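Local coordinates for hypothetical protein HP_0496 (Helicobacter pylori, PDB 2PZH), which hydrolyses the thioester bond of long-chain acyl-CoAs and benzoyl-CoA and may take part in phospholipid metabolism, at residues H20-Y23 and L24-C27; R31-F34 and F35-Q38. All blocks are in the same frame, centred on the assembly; numbering follows the deposited sequence. Where two conformers were deposited one is given.

Interaction 1: residues H20-Y23 and L24-C27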
ATOM      1  N   HIS A  20      10.164   4.031   0.695  1.00  9.65           N
ATOM      2  CA  HIS A  20      11.101   3.200   1.440  1.00  9.77           C
ATOM      3  C   HIS A  20      10.534   1.871   1.992  1.00 10.16           C
ATOM      4  O   HIS A  20      11.210   0.844   1.932  1.00 11.83           O
ATOM      5  CB  HIS A  20      11.760   4.019   2.564  1.00 10.47           C
ATOM      6  CG  HIS A  20      10.820   4.391   3.668  1.00 11.87           C
ATOM      7  ND1 HIS A  20      10.863   3.805   4.914  1.00 13.78           N
ATOM      8  CD2 HIS A  20       9.779   5.255   3.697  1.00 10.97           C
ATOM      9  CE1 HIS A  20       9.908   4.315   5.673  1.00 11.58           C
ATOM     10  NE2 HIS A  20       9.230   5.187   4.955  1.00 13.66           N
ATOM     11  N   ALA A  21       9.325   1.886   2.561  1.00  8.83           N
ATOM     12  CA  ALA A  21       8.727   0.665   3.117  1.00  9.01           C
ATOM     13  C   ALA A  21       8.460  -0.425   2.090  1.00  9.97           C
ATOM     14  O   ALA A  21       8.333  -1.588   2.467  1.00 11.05           O
ATOM     15  CB  ALA A  21       7.387   0.981   3.881  1.00  8.54           C
ATOM     16  N   ASN A  22       8.339  -0.049   0.815  1.00  9.87           N
ATOM     17  CA  ASN A  22       8.052  -1.033  -0.238  1.00 10.29           C
ATOM     18  C   ASN A  22       9.168  -2.057  -0.409  1.00  9.08           C
ATOM     19  O   ASN A  22       8.935  -3.170  -0.863  1.00 10.27           O
ATOM     20  CB  ASN A  22       7.708  -0.357  -1.574  1.00 10.12           C
ATOM     21  CG  ASN A  22       6.428   0.473  -1.491  1.00 11.31           C
ATOM     22  OD1 ASN A  22       6.219   1.409  -2.266  1.00 13.13           O
ATOM     23  ND2 ASN A  22       5.581   0.137  -0.538  1.00 10.64           N
ATOM     24  N   TYR A  23      10.391  -1.698  -0.025  1.00  9.72           N
ATOM     25  CA  TYR A  23      11.486  -2.659  -0.131  1.00  9.76           C
ATOM     26  C   TYR A  23      11.247  -3.849   0.793  1.00 10.00           C
ATOM     27  O   TYR A  23      11.581  -4.988   0.456  1.00 10.70           O
ATOM     28  CB  TYR A  23      12.824  -2.000   0.178  1.00  9.55           C
ATOM     29  CG  TYR A  23      13.272  -0.996  -0.840  1.00  9.00           C
ATOM     30  CD1 TYR A  23      13.460  -1.364  -2.176  1.00 10.36           C
ATOM     31  CD2 TYR A  23      13.517   0.325  -0.477  1.00 10.31           C
ATOM     32  CE1 TYR A  23      13.897  -0.452  -3.104  1.00  9.74           C
ATOM     33  CE2 TYR A  23      13.954   1.244  -1.394  1.00  8.88           C
ATOM     34  CZ  TYR A  23      14.143   0.849  -2.716  1.00  9.71           C
ATOM     35  OH  TYR A  23      14.584   1.749  -3.641  1.00  9.72           O
ATOM     36  N   LEU A  24      10.648  -3.571   1.950  1.00  9.92           N
ATOM     37  CA  LEU A  24      10.226  -4.612   2.874  0.50 10.48           C
ATOM     38  C   LEU A  24       9.184  -5.544   2.250  1.00 10.22           C
ATOM     39  O   LEU A  24       9.248  -6.765   2.412  1.00 10.00           O
ATOM     40  CB  LEU A  24       9.696  -3.975   4.157  0.50 11.48           C
ATOM     41  CG  LEU A  24      10.811  -3.400   5.027  0.50 12.88           C
ATOM     42  CD1 LEU A  24      10.255  -2.796   6.302  0.50 13.46           C
ATOM     43  CD2 LEU A  24      11.764  -4.530   5.345  0.50 12.58           C
ATOM     44  N   LYS A  25       8.211  -4.974   1.539  1.00  9.44           N
ATOM     45  CA  LYS A  25       7.256  -5.808   0.794  1.00  9.67           C
ATOM     46  C   LYS A  25       7.960  -6.736  -0.200  1.00  8.19           C
ATOM     47  O   LYS A  25       7.664  -7.928  -0.259  1.00  7.31           O
ATOM     48  CB  LYS A  25       6.227  -4.941   0.078  1.00 10.11           C
ATOM     49  CG  LYS A  25       5.361  -4.158   1.053  1.00 12.00           C
ATOM     50  CD  LYS A  25       4.316  -3.345   0.323  1.00 14.64           C
ATOM     51  CE  LYS A  25       3.322  -2.746   1.324  1.00 16.50           C
ATOM     52  NZ  LYS A  25       2.058  -2.301   0.692  1.00 18.57           N
ATOM     53  N   TYR A  26       8.876  -6.188  -0.993  1.00  9.22           N
ATOM     54  CA  TYR A  26       9.651  -7.040  -1.908  1.00 10.40           C
ATOM     55  C   TYR A  26      10.369  -8.195  -1.180  1.00 10.37           C
ATOM     56  O   TYR A  26      10.352  -9.362  -1.652  1.00 11.23           O
ATOM     57  CB  TYR A  26      10.677  -6.226  -2.668  1.00 12.42           C
ATOM     58  CG  TYR A  26      10.128  -5.102  -3.515  1.00 12.98           C
ATOM     59  CD1 TYR A  26       8.873  -5.176  -4.117  1.00 14.44           C
ATOM     60  CD2 TYR A  26      10.891  -3.985  -3.744  1.00 13.96           C
ATOM     61  CE1 TYR A  26       8.398  -4.132  -4.930  1.00 15.44           C
ATOM     62  CE2 TYR A  26      10.437  -2.943  -4.544  1.00 14.47           C
ATOM     63  CZ  TYR A  26       9.201  -3.016  -5.134  1.00 15.02           C
ATOM     64  OH  TYR A  26       8.786  -1.966  -5.915  1.00 15.66           O
ATOM     65  N   CYS A  27      10.983  -7.886  -0.042  1.00 10.20           N
ATOM     66  CA  CYS A  27      11.681  -8.915   0.726  1.00 11.33           C
ATOM     67  C   CYS A  27      10.692  -9.975   1.204  1.00 11.48           C
ATOM     68  O   CYS A  27      10.972 -11.167   1.143  1.00 10.75           O
ATOM     69  CB  CYS A  27      12.481  -8.310   1.878  1.00 12.96           C
ATOM     70  SG  CYS A  27      13.908  -7.413   1.259  1.00 14.70           S
TER
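The carbonyl oxygen of N22 is met from two directions by one residue, Y26. The amide N of Y26 bonds to N22 O at 3.0 Å, almost straight at 168°, and the ring of the same tyrosine swings back so that N22 O lies over one of its faces, 3.5 Å from CG and offset toward the rim. The Y26 first torsion, -59°, makes this possible by setting the ring carbon beside its own backbone N. One step on, Y23 O accepts from C27 N at 3.0 Å, while L24 N gives A21 O a weak, bent bond. On the side-chain level the two tyrosines touch through Y23 CD1 and Y26 CD2, 4.0 Å apart, the two side chains crossing at a slant. Along another flank the side chains of N22 and K25 run side by side in the same direction. The Y23 hydroxyl bonds to the backbone N of A62. Inside the hot-dog fold, Y23, Y26 and C27 face the sheet, touching I88 of strand 81-92, and Y23 and C27 also reach strand 102-114; L24 packs on I54 of strand 47-58 and on L24 of the second subunit.

Interaction 2: residues R31-F34 and F35-Q38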
ATOM      1  N   ARG A  31      10.546 -14.211   0.548  1.00 13.53           N
ATOM      2  CA  ARG A  31      10.455 -15.194   1.604  1.00 14.75           C
ATOM      3  C   ARG A  31       9.256 -16.108   1.393  1.00 15.08           C
ATOM      4  O   ARG A  31       9.400 -17.340   1.425  1.00 14.01           O
ATOM      5  CB  ARG A  31      10.358 -14.524   2.970  1.00 14.23           C
ATOM      6  CG  ARG A  31      11.504 -13.588   3.275  1.00 16.10           C
ATOM      7  CD  ARG A  31      11.507 -13.226   4.748  1.00 14.80           C
ATOM      8  NE  ARG A  31      10.385 -12.396   5.171  1.00 15.19           N
ATOM      9  CZ  ARG A  31      10.392 -11.062   5.118  1.00 14.97           C
ATOM     10  NH1 ARG A  31      11.440 -10.427   4.628  1.00 14.70           N
ATOM     11  NH2 ARG A  31       9.355 -10.368   5.553  1.00 14.34           N
ATOM     12  N   SER A  32       8.085 -15.515   1.155  1.00 14.68           N
ATOM     13  CA  SER A  32       6.857 -16.296   0.973  1.00 14.54           C
ATOM     14  C   SER A  32       6.922 -17.180  -0.281  1.00 14.26           C
ATOM     15  O   SER A  32       6.474 -18.325  -0.273  1.00 14.79           O
ATOM     16  CB  SER A  32       5.620 -15.401   0.938  1.00 14.91           C
ATOM     17  OG  SER A  32       5.312 -14.912   2.244  1.00 17.48           O
ATOM     18  N   GLU A  33       7.502 -16.664  -1.352  1.00 14.70           N
ATOM     19  CA  GLU A  33       7.579 -17.449  -2.575  1.00 16.62           C
ATOM     20  C   GLU A  33       8.390 -18.746  -2.374  1.00 16.85           C
ATOM     21  O   GLU A  33       8.105 -19.747  -3.014  1.00 16.90           O
ATOM     22  CB  GLU A  33       8.115 -16.618  -3.734  1.00 16.88           C
ATOM     23  CG  GLU A  33       7.948 -17.280  -5.110  1.00 19.79           C
ATOM     24  CD  GLU A  33       6.493 -17.407  -5.568  1.00 20.87           C
ATOM     25  OE1 GLU A  33       5.597 -16.720  -5.022  1.00 21.49           O
ATOM     26  OE2 GLU A  33       6.239 -18.197  -6.502  1.00 21.70           O
ATOM     27  N   PHE A  34       9.377 -18.742  -1.487  1.00 17.23           N
ATOM     28  CA  PHE A  34      10.122 -19.991  -1.222  1.00 18.56           C
ATOM     29  C   PHE A  34       9.173 -21.094  -0.735  1.00 18.58           C
ATOM     30  O   PHE A  34       9.351 -22.285  -1.067  1.00 19.37           O
ATOM     31  CB  PHE A  34      11.234 -19.781  -0.189  1.00 20.90           C
ATOM     32  CG  PHE A  34      12.473 -19.135  -0.749  1.00 22.69           C
ATOM     33  CD1 PHE A  34      13.267 -19.800  -1.678  1.00 22.89           C
ATOM     34  CD2 PHE A  34      12.854 -17.869  -0.334  1.00 23.18           C
ATOM     35  CE1 PHE A  34      14.412 -19.201  -2.186  1.00 23.30           C
ATOM     36  CE2 PHE A  34      13.990 -17.266  -0.839  1.00 23.84           C
ATOM     37  CZ  PHE A  34      14.780 -17.936  -1.759  1.00 22.84           C
ATOM     38  N   PHE A  35       8.177 -20.702   0.063  1.00 16.28           N
ATOM     39  CA  PHE A  35       7.191 -21.649   0.534  1.00 17.04           C
ATOM     40  C   PHE A  35       6.201 -21.946  -0.576  1.00 16.92           C
ATOM     41  O   PHE A  35       5.939 -23.101  -0.867  1.00 18.66           O
ATOM     42  CB  PHE A  35       6.464 -21.144   1.770  1.00 18.16           C
ATOM     43  CG  PHE A  35       7.345 -21.002   2.974  1.00 18.91           C
ATOM     44  CD1 PHE A  35       7.309 -21.945   3.989  1.00 19.41           C
ATOM     45  CD2 PHE A  35       8.206 -19.922   3.094  1.00 19.62           C
ATOM     46  CE1 PHE A  35       8.112 -21.813   5.113  1.00 20.09           C
ATOM     47  CE2 PHE A  35       9.021 -19.782   4.219  1.00 19.65           C
ATOM     48  CZ  PHE A  35       8.975 -20.734   5.227  1.00 19.77           C
ATOM     49  N   PHE A  36       5.638 -20.910  -1.193  1.00 16.90           N
ATOM     50  CA  PHE A  36       4.692 -21.134  -2.293  1.00 17.12           C
ATOM     51  C   PHE A  36       5.258 -22.087  -3.352  1.00 18.56           C
ATOM     52  O   PHE A  36       4.516 -22.916  -3.908  1.00 18.13           O
ATOM     53  CB  PHE A  36       4.277 -19.819  -2.954  1.00 16.46           C
ATOM     54  CG  PHE A  36       3.557 -18.855  -2.028  1.00 15.54           C
ATOM     55  CD1 PHE A  36       2.852 -19.301  -0.934  1.00 15.08           C
ATOM     56  CD2 PHE A  36       3.561 -17.489  -2.304  1.00 16.22           C
ATOM     57  CE1 PHE A  36       2.195 -18.397  -0.077  1.00 15.43           C
ATOM     58  CE2 PHE A  36       2.896 -16.592  -1.480  1.00 15.90           C
ATOM     59  CZ  PHE A  36       2.216 -17.045  -0.362  1.00 16.12           C
ATOM     60  N   LYS A  37       6.558 -21.979  -3.635  1.00 19.92           N
ATOM     61  CA  LYS A  37       7.183 -22.826  -4.659  1.00 23.11           C
ATOM     62  C   LYS A  37       7.311 -24.301  -4.245  1.00 22.98           C
ATOM     63  O   LYS A  37       7.556 -25.168  -5.099  1.00 22.60           O
ATOM     64  CB  LYS A  37       8.528 -22.251  -5.122  1.00 24.23           C
ATOM     65  CG  LYS A  37       8.358 -21.096  -6.098  1.00 26.44           C
ATOM     66  CD  LYS A  37       9.689 -20.606  -6.674  1.00 26.89           C
ATOM     67  CE  LYS A  37       9.440 -19.466  -7.655  1.00 28.74           C
ATOM     68  NZ  LYS A  37      10.703 -18.968  -8.272  1.00 29.99           N
ATOM     69  N   GLN A  38       7.127 -24.575  -2.953  1.00 22.62           N
ATOM     70  CA  GLN A  38       7.054 -25.939  -2.428  1.00 23.58           C
ATOM     71  C   GLN A  38       5.609 -26.274  -2.072  1.00 23.12           C
ATOM     72  O   GLN A  38       5.333 -27.176  -1.270  1.00 23.44           O
ATOM     73  CB  GLN A  38       7.954 -26.100  -1.198  1.00 24.82           C
ATOM     74  CG  GLN A  38       9.387 -25.620  -1.414  1.00 27.08           C
ATOM     75  CD  GLN A  38      10.164 -26.473  -2.405  1.00 28.07           C
ATOM     76  OE1 GLN A  38       9.912 -27.667  -2.541  1.00 29.74           O
ATOM     77  NE2 GLN A  38      11.123 -25.861  -3.097  1.00 28.63           N
TER
HETATM   78  O   HOH W   1      11.673 -23.260  -2.006  1.00 27.90           O
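The C-terminal part of helix 22-36, the long central helix of the hot-dog fold, is where R31-F34 meets F35-Q38 and the chain begins to leave the helix. S32 O accepts a nearly straight bond from F36 N (2.9 Å, 173°) and a weak, bent one from F35 N; E33 O then takes K37 N at 2.8 Å. The same S32 oxygen lies over one face of the F36 ring, 3.4 Å from CG and displaced toward the rim, while S32 CB rests against CE2 of that ring. At the ring edge a second oxygen arrives: E33 OE1 sits in the plane of F36, 3.5 Å from CD2, its carboxylate turned 80° from the ring. E33 gets there by a first torsion of -168°, which places CG beside the carbonyl carbon, followed by a bend at the next bond. K37 extends past the other oxygen, and its methylene carbons CG and CE both approach E33 OE2, with NZ farther off at 4.9 Å. The carboxylate has firmer partners in the third subunit, a salt bridge from OE2 to R6 and a hydrogen bond from OE1 to Y8, which would be expected to stabilise its negative charge. F35 turns to a different side, its CD2 edge 3.3 Å from R31 O in the ring plane, and its ring meets F128 edge-to-face. Beyond the regular backbone bonding, one water donates to F34 O at 2.7 Å and accepts from Q38 NE2, bridging carbonyl and side chain. Such a helix end, with F35 packed within the subunit, F36 between the P42 loop and R6 of the third subunit, and E33 paired across that interface, illustrates how the hot-dog helix can serve both its own fold and the tetramer.

Read from the N terminus, the chain passes D13, the predicted active-site residue, and enters interaction 1 at H20-C27, where helix 22-36 begins. Interaction 2, at R31-Q38, follows in series near the far end of the same helix, the two centres about 17 Å apart. Each contact is local, made by residues three or four apart, and closes no loop; they neither nest nor cross. The helix joins them, and Q86 of strand 81-92 bonds to C27 O in one and R31 NH1 in the other. The principle exemplified is a shift of emphasis: the beginning packs mainly on strands and the second subunit, the end mainly on helix 126-133, the P42 loop and the third subunit, with K25 (third subunit) and R31 (strand 102-114, second subunit) overlapping.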